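Local atomic coordinates of putative transcriptional regulator, LysR family (Vibrio parahaemolyticus, PDB entry 3OXN), a protein that probably binds DNA to regulate transcription as a LysR-family factor, this fragment being its substrate-binding-type regulatory domain. Residues A[39-44]-A[48-53]; A[58-63]-A[78-83]; A[119-124]-A[151-156]; A[126-131]-A[141-146]. One frame throughout, in Å; residues are numbered along the deposited sequence.

Contact 1. Residues A[39-44]-A[48-53]; sequences PRIYQE and VSFNFL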
loop_
_atom_site.group_PDB
_atom_site.type_symbol
_atom_site.label_atom_id
_atom_site.label_comp_id
_atom_site.label_asym_id
_atom_site.label_seq_id
_atom_site.Cartn_x
_atom_site.Cartn_y
_atom_site.Cartn_z
ATOM N N PRO A 39 16.502 4.086 -7.490
ATOM C CA PRO A 39 17.265 4.282 -8.727
ATOM C C PRO A 39 18.770 4.120 -8.536
ATOM O O PRO A 39 19.425 3.487 -9.365
ATOM C CB PRO A 39 16.910 5.709 -9.126
ATOM C CG PRO A 39 15.556 5.929 -8.529
ATOM C CD PRO A 39 15.580 5.203 -7.225
ATOM N N ARG A 40 19.313 4.672 -7.455
ATOM C CA ARG A 40 20.727 4.467 -7.147
ATOM C C ARG A 40 21.061 3.016 -6.820
ATOM O O ARG A 40 22.185 2.595 -7.040
ATOM C CB ARG A 40 21.212 5.390 -6.025
ATOM C CG ARG A 40 22.124 6.529 -6.519
ATOM C CD ARG A 40 21.366 7.845 -6.779
ATOM N NE ARG A 40 21.666 8.863 -5.767
ATOM C CZ ARG A 40 22.727 9.668 -5.816
ATOM N NH1 ARG A 40 23.585 9.577 -6.831
ATOM N NH2 ARG A 40 22.934 10.568 -4.859
ATOM N N ILE A 41 20.094 2.254 -6.301
ATOM C CA ILE A 41 20.312 0.835 -5.991
ATOM C C ILE A 41 20.594 0.030 -7.248
ATOM O O ILE A 41 21.600 -0.665 -7.336
ATOM C CB ILE A 41 19.094 0.175 -5.282
ATOM C CG1 ILE A 41 18.803 0.840 -3.938
ATOM C CG2 ILE A 41 19.354 -1.292 -5.057
ATOM C CD1 ILE A 41 19.949 0.750 -2.975
ATOM N N TYR A 42 19.681 0.126 -8.209
ATOM C CA TYR A 42 19.742 -0.658 -9.434
ATOM C C TYR A 42 20.823 -0.159 -10.366
ATOM O O TYR A 42 21.401 -0.921 -11.147
ATOM C CB TYR A 42 18.393 -0.640 -10.139
ATOM C CG TYR A 42 17.476 -1.698 -9.603
ATOM C CD1 TYR A 42 17.615 -3.015 -10.006
ATOM C CD2 TYR A 42 16.498 -1.393 -8.661
ATOM C CE1 TYR A 42 16.800 -3.990 -9.514
ATOM C CE2 TYR A 42 15.671 -2.363 -8.163
ATOM C CZ TYR A 42 15.824 -3.669 -8.594
ATOM O OH TYR A 42 14.999 -4.671 -8.118
ATOM N N GLN A 43 21.081 1.136 -10.286
ATOM C CA GLN A 43 22.171 1.724 -11.027
ATOM C C GLN A 43 23.462 1.123 -10.488
ATOM O O GLN A 43 24.361 0.758 -11.248
ATOM C CB GLN A 43 22.139 3.243 -10.863
ATOM C CG GLN A 43 23.482 3.932 -11.014
ATOM C CD GLN A 43 24.054 3.797 -12.412
ATOM O OE1 GLN A 43 23.465 3.135 -13.282
ATOM N NE2 GLN A 43 25.215 4.425 -12.637
ATOM N N GLU A 44 23.519 0.981 -9.168
ATOM C CA GLU A 44 24.721 0.544 -8.470
ATOM C C GLU A 44 24.892 -0.985 -8.474
ATOM O O GLU A 44 25.986 -1.494 -8.213
ATOM C CB GLU A 44 24.698 1.088 -7.036
ATOM C CG GLU A 44 26.045 1.554 -6.495
ATOM C CD GLU A 44 26.476 0.789 -5.256
ATOM O OE1 GLU A 44 25.868 1.016 -4.190
ATOM O OE2 GLU A 44 27.426 -0.025 -5.345
ATOM N N VAL A 48 20.748 -6.986 -9.317
ATOM C CA VAL A 48 20.082 -7.127 -8.031
ATOM C C VAL A 48 18.571 -7.258 -8.228
ATOM O O VAL A 48 18.028 -6.776 -9.227
ATOM C CB VAL A 48 20.432 -5.915 -7.126
ATOM C CG1 VAL A 48 19.348 -4.837 -7.202
ATOM C CG2 VAL A 48 20.662 -6.361 -5.707
ATOM N N SER A 49 17.906 -7.921 -7.282
ATOM C CA SER A 49 16.467 -8.184 -7.349
ATOM C C SER A 49 15.773 -7.871 -6.006
ATOM O O SER A 49 16.294 -8.196 -4.939
ATOM C CB SER A 49 16.254 -9.643 -7.734
ATOM O OG SER A 49 14.882 -9.982 -7.821
ATOM N N PHE A 50 14.596 -7.251 -6.055
ATOM C CA PHE A 50 13.919 -6.818 -4.828
ATOM C C PHE A 50 12.559 -7.448 -4.523
ATOM O O PHE A 50 11.722 -7.646 -5.402
ATOM C CB PHE A 50 13.765 -5.304 -4.821
ATOM C CG PHE A 50 14.918 -4.595 -4.211
ATOM C CD1 PHE A 50 15.027 -4.493 -2.840
ATOM C CD2 PHE A 50 15.896 -4.043 -4.999
ATOM C CE1 PHE A 50 16.083 -3.843 -2.264
ATOM C CE2 PHE A 50 16.956 -3.403 -4.434
ATOM C CZ PHE A 50 17.049 -3.297 -3.060
ATOM N N ASN A 51 12.343 -7.729 -3.248
ATOM C CA ASN A 51 11.062 -8.239 -2.802
ATOM C C ASN A 51 10.498 -7.460 -1.616
ATOM O O ASN A 51 10.879 -7.693 -0.471
ATOM C CB ASN A 51 11.154 -9.718 -2.457
ATOM C CG ASN A 51 9.802 -10.388 -2.472
ATOM O OD1 ASN A 51 8.902 -9.946 -3.179
ATOM N ND2 ASN A 51 9.644 -11.450 -1.692
ATOM N N PHE A 52 9.590 -6.535 -1.889
ATOM C CA PHE A 52 8.990 -5.743 -0.825
ATOM C C PHE A 52 7.646 -6.312 -0.413
ATOM O O PHE A 52 6.796 -6.598 -1.251
ATOM C CB PHE A 52 8.806 -4.309 -1.279
ATOM C CG PHE A 52 10.089 -3.594 -1.546
ATOM C CD1 PHE A 52 10.837 -3.075 -0.498
ATOM C CD2 PHE A 52 10.546 -3.436 -2.852
ATOM C CE1 PHE A 52 12.011 -2.403 -0.744
ATOM C CE2 PHE A 52 11.719 -2.774 -3.119
ATOM C CZ PHE A 52 12.459 -2.250 -2.063
ATOM N N LEU A 53 7.449 -6.482 0.881
ATOM C CA LEU A 53 6.161 -6.956 1.359
ATOM C C LEU A 53 5.727 -6.162 2.563
ATOM O O LEU A 53 6.546 -5.554 3.231
ATOM C CB LEU A 53 6.194 -8.456 1.668
ATOM C CG LEU A 53 7.491 -8.969 2.277
ATOM C CD1 LEU A 53 7.509 -8.686 3.769
ATOM C CD2 LEU A 53 7.633 -10.445 2.000
#
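Ile41 and Tyr42, near the end of helix 28-44, pack on Val48 and Phe50 where strand 49-54 begins. The contact closes the beta-alpha-beta unit made by strand 20-25, this helix and strand 49-54 in the LysR substrate-binding domain, a member of the periplasmic-binding-protein clan. Only three residues link the segments, and the axes of helix 39-44 and strand 49-53 are roughly antiparallel, at 148°.

The tight part is mostly apolar. Val48 CG1 lies over one face of the Tyr42 ring, 3.9 Å from its centroid and displaced toward the rim, a CH-pi contact. Ile41 comes to Phe50 differently: its CG2 meets the edge of that ring, in plane, beside CE2 and CZ. The two aromatic rings lean on each other obliquely, with planes at 60°. Tyr42 CG stands anti to its own carbonyl carbon (chi1 -85°), which lets the ring reach across to the strand. Val214 of helix 206-227 also packs on Ile41.

The other side of the helix is looser: Arg40 and Gln43 are exposed, Arg40 reaching Glu218 by a salt bridge. On the strand, Ser49 points its CB away from the helix, and its OG is hydrogen-bonded to Met143 O of the second subunit. The phenol likewise has its polar partner there, Val144 O of that subunit, while within the contact Tyr42 OH lies 3.3 Å from Phe50 CD2.

Contact 2. Residues A[58-63]-A[78-83]; sequences DRLSDQ and GPVEPL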
loop_
_atom_site.group_PDB
_atom_site.type_symbol
_atom_site.label_atom_id
_atom_site.label_comp_id
_atom_site.label_asym_id
_atom_site.label_seq_id
_atom_site.Cartn_x
_atom_site.Cartn_y
_atom_site.Cartn_z
ATOM N N ASP A 58 3.304 -6.179 14.582
ATOM C CA ASP A 58 3.407 -6.993 15.799
ATOM C C ASP A 58 4.201 -8.252 15.510
ATOM O O ASP A 58 4.599 -8.972 16.419
ATOM C CB ASP A 58 2.027 -7.338 16.357
ATOM C CG ASP A 58 0.994 -6.261 16.051
ATOM O OD1 ASP A 58 0.594 -5.515 16.978
ATOM O OD2 ASP A 58 0.598 -6.151 14.867
ATOM N N ARG A 59 4.445 -8.491 14.230
ATOM C CA ARG A 59 5.207 -9.650 13.789
ATOM C C ARG A 59 6.534 -9.222 13.191
ATOM O O ARG A 59 7.145 -9.971 12.438
ATOM C CB ARG A 59 4.423 -10.454 12.733
ATOM C CG ARG A 59 2.979 -10.723 13.091
ATOM C CD ARG A 59 2.446 -11.971 12.398
ATOM N NE ARG A 59 3.351 -13.107 12.561
ATOM C CZ ARG A 59 3.990 -13.712 11.561
ATOM N NH1 ARG A 59 3.816 -13.312 10.302
ATOM N NH2 ARG A 59 4.793 -14.735 11.819
ATOM N N LEU A 60 6.967 -8.008 13.517
ATOM C CA LEU A 60 8.225 -7.469 13.013
ATOM C C LEU A 60 9.366 -8.481 13.125
ATOM O O LEU A 60 10.037 -8.811 12.133
ATOM C CB LEU A 60 8.591 -6.195 13.775
ATOM C CG LEU A 60 9.974 -5.590 13.500
ATOM C CD1 LEU A 60 10.069 -5.102 12.071
ATOM C CD2 LEU A 60 10.281 -4.468 14.471
ATOM N N SER A 61 9.589 -8.955 14.347
ATOM C CA SER A 61 10.691 -9.860 14.618
ATOM C C SER A 61 10.442 -11.245 14.041
ATOM O O SER A 61 11.381 -11.935 13.645
ATOM C CB SER A 61 10.945 -9.960 16.113
ATOM O OG SER A 61 12.027 -10.829 16.372
ATOM N N ASP A 62 9.182 -11.657 13.991
ATOM C CA ASP A 62 8.867 -12.933 13.389
ATOM C C ASP A 62 9.139 -12.862 11.900
ATOM O O ASP A 62 9.548 -13.843 11.268
ATOM C CB ASP A 62 7.407 -13.314 13.642
ATOM C CG ASP A 62 7.217 -13.983 14.979
ATOM O OD1 ASP A 62 8.226 -14.119 15.712
ATOM O OD2 ASP A 62 6.065 -14.361 15.299
ATOM N N GLN A 63 8.900 -11.685 11.344
ATOM C CA GLN A 63 9.054 -11.486 9.919
ATOM C C GLN A 63 10.535 -11.544 9.496
ATOM O O GLN A 63 10.876 -12.215 8.520
ATOM C CB GLN A 63 8.366 -10.186 9.486
ATOM C CG GLN A 63 7.523 -10.358 8.231
ATOM C CD GLN A 63 6.538 -9.233 8.012
ATOM O OE1 GLN A 63 6.225 -8.474 8.938
ATOM N NE2 GLN A 63 6.027 -9.125 6.778
ATOM N N GLY A 78 8.228 -0.752 19.672
ATOM C CA GLY A 78 8.956 -0.978 20.913
ATOM C C GLY A 78 10.383 -1.463 20.710
ATOM O O GLY A 78 10.825 -1.649 19.579
ATOM N N PRO A 79 11.114 -1.674 21.813
ATOM C CA PRO A 79 12.490 -2.191 21.791
ATOM C C PRO A 79 12.592 -3.478 20.980
ATOM O O PRO A 79 11.746 -4.356 21.116
ATOM C CB PRO A 79 12.777 -2.483 23.265
ATOM C CG PRO A 79 11.859 -1.591 24.017
ATOM C CD PRO A 79 10.625 -1.452 23.184
ATOM N N VAL A 80 13.638 -3.596 20.169
ATOM C CA VAL A 80 13.723 -4.683 19.197
ATOM C C VAL A 80 14.808 -5.725 19.486
ATOM O O VAL A 80 14.983 -6.656 18.700
ATOM C CB VAL A 80 13.939 -4.129 17.769
ATOM C CG1 VAL A 80 12.860 -3.110 17.428
ATOM C CG2 VAL A 80 15.327 -3.506 17.634
ATOM N N GLU A 81 15.533 -5.571 20.596
ATOM C CA GLU A 81 16.581 -6.528 20.973
ATOM C C GLU A 81 16.020 -7.944 21.098
ATOM O O GLU A 81 14.967 -8.149 21.721
ATOM C CB GLU A 81 17.238 -6.123 22.291
ATOM C CG GLU A 81 17.888 -4.749 22.259
ATOM C CD GLU A 81 16.867 -3.628 22.248
ATOM O OE1 GLU A 81 17.010 -2.709 21.405
ATOM O OE2 GLU A 81 15.921 -3.682 23.079
ATOM N N PRO A 82 16.741 -8.938 20.544
ATOM C CA PRO A 82 18.065 -8.861 19.913
ATOM C C PRO A 82 18.060 -8.635 18.391
ATOM O O PRO A 82 18.847 -9.265 17.662
ATOM C CB PRO A 82 18.612 -10.257 20.189
ATOM C CG PRO A 82 17.416 -11.093 19.918
ATOM C CD PRO A 82 16.338 -10.349 20.706
ATOM N N LEU A 83 17.187 -7.755 17.912
ATOM C CA LEU A 83 17.207 -7.378 16.500
ATOM C C LEU A 83 18.056 -6.137 16.299
ATOM O O LEU A 83 17.932 -5.161 17.027
ATOM C CB LEU A 83 15.795 -7.137 15.966
ATOM C CG LEU A 83 14.931 -8.377 15.780
ATOM C CD1 LEU A 83 13.651 -8.007 15.067
ATOM C CD2 LEU A 83 15.698 -9.385 14.979
#
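No ring or other flat side chain meets another where Leu60 and Ser61 touch Val80 and Leu83 in the LysR substrate-binding domain; the surfaces that pack are branched aliphatic groups and a serine side chain. The flat groups of the helix segment bond to residues outside the contact. The Gln63 carboxamide is held at both ends, OE1 by the backbone N of Gln56 and NE2 by Pro54 O, and the Arg59 guanidinium puts NH1 on Glu67 and Gln56.

Here the start of helix 60-65, with Arg59 at the N-cap position, lies against the loop between strands 71-74 and 83-89. That loop has a cis peptide before Pro82, and Leu83 then points its CB toward the helix.

Contact is light, 140 Å² in all, and falls in two places. Leu60, its CG anti to the backbone N (chi1 172°), directs CD2 at Val80 CG1, 4.2 Å away, the two side chains crossing at a slant. Ala72 and Cys74 of strand 71-74 touch the same leucine, as do Leu55 and Pro76 from loops, so Val80 is one part of a larger apolar surround.

Ser61, partly exposed, makes the second place of contact, with Leu83. The Ser61 hydroxyl lies alongside the Leu83 branch, with Ser61 OG 3.8 Å from Leu83 CG. One methyl of Leu83 meets both atoms of the serine side chain: Leu83 CD1 is 3.5 Å from Ser61 CB and equally 3.5 Å from Ser61 OG.

Contact 3. Residues A[119-124]-A[151-156]; sequences AMIAIS and EAALAI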
loop_
_atom_site.group_PDB
_atom_site.type_symbol
_atom_site.label_atom_id
_atom_site.label_comp_id
_atom_site.label_asym_id
_atom_site.label_seq_id
_atom_site.Cartn_x
_atom_site.Cartn_y
_atom_site.Cartn_z
ATOM N N ALA A 119 -9.444 12.013 7.762
ATOM C CA ALA A 119 -9.014 10.800 7.065
ATOM C C ALA A 119 -7.539 10.529 7.352
ATOM O O ALA A 119 -6.679 11.324 6.989
ATOM C CB ALA A 119 -9.254 10.931 5.576
HETATM N N MSE A 120 -7.238 9.416 8.013
HETATM C CA MSE A 120 -5.863 9.163 8.445
HETATM C C MSE A 120 -5.120 8.172 7.578
HETATM O O MSE A 120 -5.372 6.976 7.639
HETATM C CB MSE A 120 -5.834 8.669 9.878
HETATM C CG MSE A 120 -4.437 8.420 10.370
HETATM SE SE MSE A 120 -4.342 8.346 12.319
HETATM C CE MSE A 120 -5.483 9.878 12.776
ATOM N N ILE A 121 -4.174 8.665 6.795
ATOM C CA ILE A 121 -3.521 7.821 5.809
ATOM C C ILE A 121 -2.109 7.426 6.224
ATOM O O ILE A 121 -1.426 8.208 6.868
ATOM C CB ILE A 121 -3.513 8.525 4.442
ATOM C CG1 ILE A 121 -4.891 8.392 3.805
ATOM C CG2 ILE A 121 -2.437 7.946 3.533
ATOM C CD1 ILE A 121 -5.401 6.972 3.863
ATOM N N ALA A 122 -1.714 6.191 5.909
ATOM C CA ALA A 122 -0.322 5.717 5.958
ATOM C C ALA A 122 0.389 5.859 7.295
ATOM O O ALA A 122 1.620 5.774 7.364
ATOM C CB ALA A 122 0.491 6.383 4.862
ATOM N N ILE A 123 -0.393 6.077 8.346
ATOM C CA ILE A 123 0.109 6.284 9.695
ATOM C C ILE A 123 0.032 4.974 10.442
ATOM O O ILE A 123 -1.042 4.377 10.532
ATOM C CB ILE A 123 -0.810 7.250 10.448
ATOM C CG1 ILE A 123 -0.710 8.664 9.863
ATOM C CG2 ILE A 123 -0.527 7.210 11.939
ATOM C CD1 ILE A 123 0.589 9.414 10.173
ATOM N N SER A 124 1.143 4.511 11.000
ATOM C CA SER A 124 1.092 3.295 11.804
ATOM C C SER A 124 0.291 3.490 13.104
ATOM O O SER A 124 0.197 4.601 13.621
ATOM C CB SER A 124 2.496 2.839 12.131
ATOM O OG SER A 124 3.181 3.850 12.832
ATOM N N GLU A 151 -4.993 6.329 -2.057
ATOM C CA GLU A 151 -6.006 6.429 -3.111
ATOM C C GLU A 151 -7.426 6.237 -2.579
ATOM O O GLU A 151 -8.393 6.382 -3.318
ATOM C CB GLU A 151 -5.733 5.467 -4.266
ATOM C CG GLU A 151 -4.689 4.410 -3.955
ATOM C CD GLU A 151 -3.384 4.608 -4.731
ATOM O OE1 GLU A 151 -3.440 4.776 -5.981
ATOM O OE2 GLU A 151 -2.309 4.577 -4.081
ATOM N N ALA A 152 -7.550 5.926 -1.294
ATOM C CA ALA A 152 -8.865 5.793 -0.663
ATOM C C ALA A 152 -9.352 7.143 -0.150
ATOM O O ALA A 152 -10.499 7.520 -0.372
ATOM C CB ALA A 152 -8.833 4.760 0.476
ATOM N N ALA A 153 -8.481 7.870 0.545
ATOM C CA ALA A 153 -8.815 9.227 0.960
ATOM C C ALA A 153 -9.017 10.091 -0.283
ATOM O O ALA A 153 -9.995 10.829 -0.367
ATOM C CB ALA A 153 -7.743 9.804 1.865
ATOM N N LEU A 154 -8.105 9.980 -1.251
ATOM C CA LEU A 154 -8.257 10.671 -2.530
ATOM C C LEU A 154 -9.704 10.528 -2.977
ATOM O O LEU A 154 -10.366 11.515 -3.290
ATOM C CB LEU A 154 -7.320 10.098 -3.608
ATOM C CG LEU A 154 -5.793 10.194 -3.434
ATOM C CD1 LEU A 154 -5.021 9.595 -4.622
ATOM C CD2 LEU A 154 -5.335 11.633 -3.181
ATOM N N ALA A 155 -10.200 9.292 -2.970
ATOM C CA ALA A 155 -11.542 8.977 -3.444
ATOM C C ALA A 155 -12.630 9.858 -2.854
ATOM O O ALA A 155 -13.644 10.094 -3.495
ATOM C CB ALA A 155 -11.856 7.519 -3.185
ATOM N N ILE A 156 -12.437 10.340 -1.632
ATOM C CA ILE A 156 -13.479 11.136 -0.979
ATOM C C ILE A 156 -13.023 12.554 -0.615
ATOM O O ILE A 156 -13.749 13.308 0.042
ATOM C CB ILE A 156 -14.033 10.433 0.273
ATOM C CG1 ILE A 156 -12.961 10.354 1.363
ATOM C CG2 ILE A 156 -14.540 9.041 -0.083
ATOM C CD1 ILE A 156 -13.513 10.131 2.763
#
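Ile121 reaches across to Ala153, and its side chain can be followed outward atom by atom. At the root, Ile121 CB is still 5.1 Å from Ala153 CB and makes no contact with it. There the chain branches. CG2 takes the position anti to the backbone N and turns off from the alanine methyl. CG1 stands anti to the carbonyl carbon (chi1 -78°) and becomes the touching atom, 3.7 Å from Ala153 CB. At the tip, chi2 of -48° folds CD1 back so that it too stays beside the methyl, at 4.2 Å from Ala153 CB. The isoleucine therefore lies with one flank along the alanine instead of ending on it.

A second, equally simple contact comes from Ala119, two residues earlier, whose CB is 4.2 Å from Ala153 CB. One methyl of the helix thus rests between two side chains from the same side of the strand and its continuation. The small side chains of Ala119 and Ala153 are consistent with the close approach, 6.3 Å between their CA atoms. Everything that touches is buried and apolar, and the selenomethionine Met120, between Ala119 and Ile121, points its CB away from the helix.

In the fold, short, weakly bonded helix 151-156 lies over the part of the sheet where strands 142-146, 117-120 and 163-167 lie side by side. Ile164 packs on both Ala119 and Ala153, Val166 on Ile121, and Leu145 on Ala119 and Ile156, while Ala152 and Ala155 meet Leu38 and Pro35 of the second subunit.

Contact 4. Residues A[126-131]-A[141-146]; sequences GVKALI and RKMVLR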
loop_
_atom_site.group_PDB
_atom_site.type_symbol
_atom_site.label_atom_id
_atom_site.label_comp_id
_atom_site.label_asym_id
_atom_site.label_seq_id
_atom_site.Cartn_x
_atom_site.Cartn_y
_atom_site.Cartn_z
ATOM N N GLY A 126 1.192 2.656 16.103
ATOM C CA GLY A 126 2.137 3.227 17.048
ATOM C C GLY A 126 2.258 4.740 16.932
ATOM O O GLY A 126 2.351 5.448 17.947
ATOM N N VAL A 127 2.263 5.246 15.697
ATOM C CA VAL A 127 2.247 6.692 15.457
ATOM C C VAL A 127 0.862 7.295 15.682
ATOM O O VAL A 127 0.749 8.428 16.116
ATOM C CB VAL A 127 2.726 7.047 14.035
ATOM C CG1 VAL A 127 2.665 8.565 13.812
ATOM C CG2 VAL A 127 4.128 6.525 13.813
ATOM N N LYS A 128 -0.174 6.521 15.358
ATOM C CA LYS A 128 -1.575 6.854 15.640
ATOM C C LYS A 128 -1.745 7.108 17.134
ATOM O O LYS A 128 -2.454 8.030 17.556
ATOM C CB LYS A 128 -2.459 5.661 15.251
ATOM C CG LYS A 128 -3.837 5.988 14.714
ATOM C CD LYS A 128 -4.890 6.071 15.789
ATOM C CE LYS A 128 -6.268 6.190 15.140
ATOM N NZ LYS A 128 -7.390 6.036 16.117
ATOM N N ALA A 129 -1.097 6.257 17.926
ATOM C CA ALA A 129 -1.139 6.375 19.370
ATOM C C ALA A 129 -0.406 7.643 19.794
ATOM O O ALA A 129 -0.809 8.317 20.734
ATOM C CB ALA A 129 -0.519 5.141 20.013
ATOM N N LEU A 130 0.683 7.957 19.099
ATOM C CA LEU A 130 1.446 9.174 19.375
ATOM C C LEU A 130 0.597 10.445 19.245
ATOM O O LEU A 130 0.682 11.343 20.079
ATOM C CB LEU A 130 2.675 9.268 18.461
ATOM C CG LEU A 130 4.015 8.792 19.024
ATOM C CD1 LEU A 130 3.841 7.557 19.880
ATOM C CD2 LEU A 130 4.971 8.520 17.883
ATOM N N ILE A 131 -0.207 10.515 18.191
ATOM C CA ILE A 131 -1.011 11.694 17.926
ATOM C C ILE A 131 -2.233 11.730 18.831
ATOM O O ILE A 131 -2.705 12.796 19.221
ATOM C CB ILE A 131 -1.483 11.713 16.479
ATOM C CG1 ILE A 131 -0.311 11.455 15.541
ATOM C CG2 ILE A 131 -2.145 13.031 16.157
ATOM C CD1 ILE A 131 -0.710 11.442 14.083
ATOM N N ARG A 141 -12.109 14.064 17.735
ATOM C CA ARG A 141 -12.436 14.415 16.366
ATOM C C ARG A 141 -13.175 13.244 15.732
ATOM O O ARG A 141 -13.167 12.145 16.269
ATOM C CB ARG A 141 -11.183 14.808 15.574
ATOM C CG ARG A 141 -10.297 13.669 15.204
ATOM C CD ARG A 141 -8.904 14.175 14.920
ATOM N NE ARG A 141 -7.922 13.096 14.926
ATOM C CZ ARG A 141 -7.590 12.404 16.010
ATOM N NH1 ARG A 141 -8.163 12.668 17.184
ATOM N NH2 ARG A 141 -6.682 11.443 15.917
ATOM N N LYS A 142 -13.843 13.482 14.611
ATOM C CA LYS A 142 -14.483 12.400 13.874
ATOM C C LYS A 142 -13.490 11.834 12.869
ATOM O O LYS A 142 -13.069 12.510 11.936
ATOM C CB LYS A 142 -15.770 12.880 13.185
ATOM C CG LYS A 142 -15.650 14.302 12.569
ATOM C CD LYS A 142 -17.009 14.959 12.181
ATOM C CE LYS A 142 -16.779 16.324 11.483
ATOM N NZ LYS A 142 -18.006 17.172 11.291
HETATM N N MSE A 143 -13.104 10.587 13.092
HETATM C CA MSE A 143 -12.211 9.858 12.207
HETATM C C MSE A 143 -12.997 9.071 11.166
HETATM O O MSE A 143 -13.297 7.894 11.355
HETATM C CB MSE A 143 -11.405 8.889 13.055
HETATM C CG MSE A 143 -10.049 9.418 13.488
HETATM SE SE MSE A 143 -8.802 8.832 12.119
HETATM C CE MSE A 143 -9.256 6.929 12.114
ATOM N N VAL A 144 -13.335 9.719 10.063
ATOM C CA VAL A 144 -14.206 9.124 9.057
ATOM C C VAL A 144 -13.526 8.036 8.208
ATOM O O VAL A 144 -14.189 7.159 7.656
ATOM C CB VAL A 144 -14.782 10.225 8.148
ATOM C CG1 VAL A 144 -14.921 9.744 6.733
ATOM C CG2 VAL A 144 -16.106 10.716 8.693
ATOM N N LEU A 145 -12.206 8.092 8.093
ATOM C CA LEU A 145 -11.494 7.127 7.256
ATOM C C LEU A 145 -10.089 6.811 7.772
ATOM O O LEU A 145 -9.313 7.710 8.106
ATOM C CB LEU A 145 -11.440 7.609 5.802
ATOM C CG LEU A 145 -10.577 6.817 4.815
ATOM C CD1 LEU A 145 -10.891 5.330 4.876
ATOM C CD2 LEU A 145 -10.741 7.352 3.383
ATOM N N ARG A 146 -9.770 5.522 7.849
ATOM C CA ARG A 146 -8.421 5.105 8.208
ATOM C C ARG A 146 -7.949 4.054 7.226
ATOM O O ARG A 146 -8.395 2.917 7.272
ATOM C CB ARG A 146 -8.389 4.556 9.622
ATOM C CG ARG A 146 -7.129 3.804 9.955
ATOM C CD ARG A 146 -6.213 4.605 10.849
ATOM N NE ARG A 146 -4.906 3.958 10.905
ATOM C CZ ARG A 146 -4.435 3.281 11.945
ATOM N NH1 ARG A 146 -5.150 3.171 13.056
ATOM N NH2 ARG A 146 -3.227 2.731 11.874
#
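Lys128 passes its aliphatic chain over the guanidinium face of Arg146. The pair joins helix 125-134 to strand 142-146, the last two elements of a beta-alpha-beta unit that starts at strand 117-120 in the LysR substrate-binding domain.

Lys128 CG sits over one face of the guanidinium, 3.5 Å above its plane and shifted toward the rim at NH1. The lysine chain bends at chi2 (-90°), which carries CD and CE along past NH1 while the ammonium goes beyond it.

Like charges come fairly near each other, with Lys128 NZ 4.8 Å from Arg146 NH1, but acids on the helix side probably offset this. Glu132 forms salt bridges with Lys128 and Arg141, and Asp125 with Arg146, so the polar ends have partners while the lysine methylenes do the packing. At the outer edge of the sheet, Leu145 and Arg146 pair in parallel with a strand of the second subunit, carrying the sheet across the interface.

The selenomethionine Met143 also reaches the lysine, with its terminal methyl: Met143 CE lies 4.3 Å from Lys128 CE.

In the fold
Contacts 1 and 3 are buried and apolar, aromatic and aliphatic in the first, mostly alanine methyls in the second; contacts 2 and 4 are only partly buried, and contact 4 alone sets charged side chains against each other. Contacts 3 and 4 share one sheet, their centres 11 Å apart, and cover it with helices 151-156 and 125-134; Met120 and Lys128 touch between them. Contacts 1 and 2 belong to the other sheet's half of the domain and meet where Leu53 packs on Gln63. Contacts 1 and 4, about 33 Å apart between centres, each close a beta-alpha-beta unit, and strand 49-54 of one subunit pairs in parallel with strand 142-146 of the other.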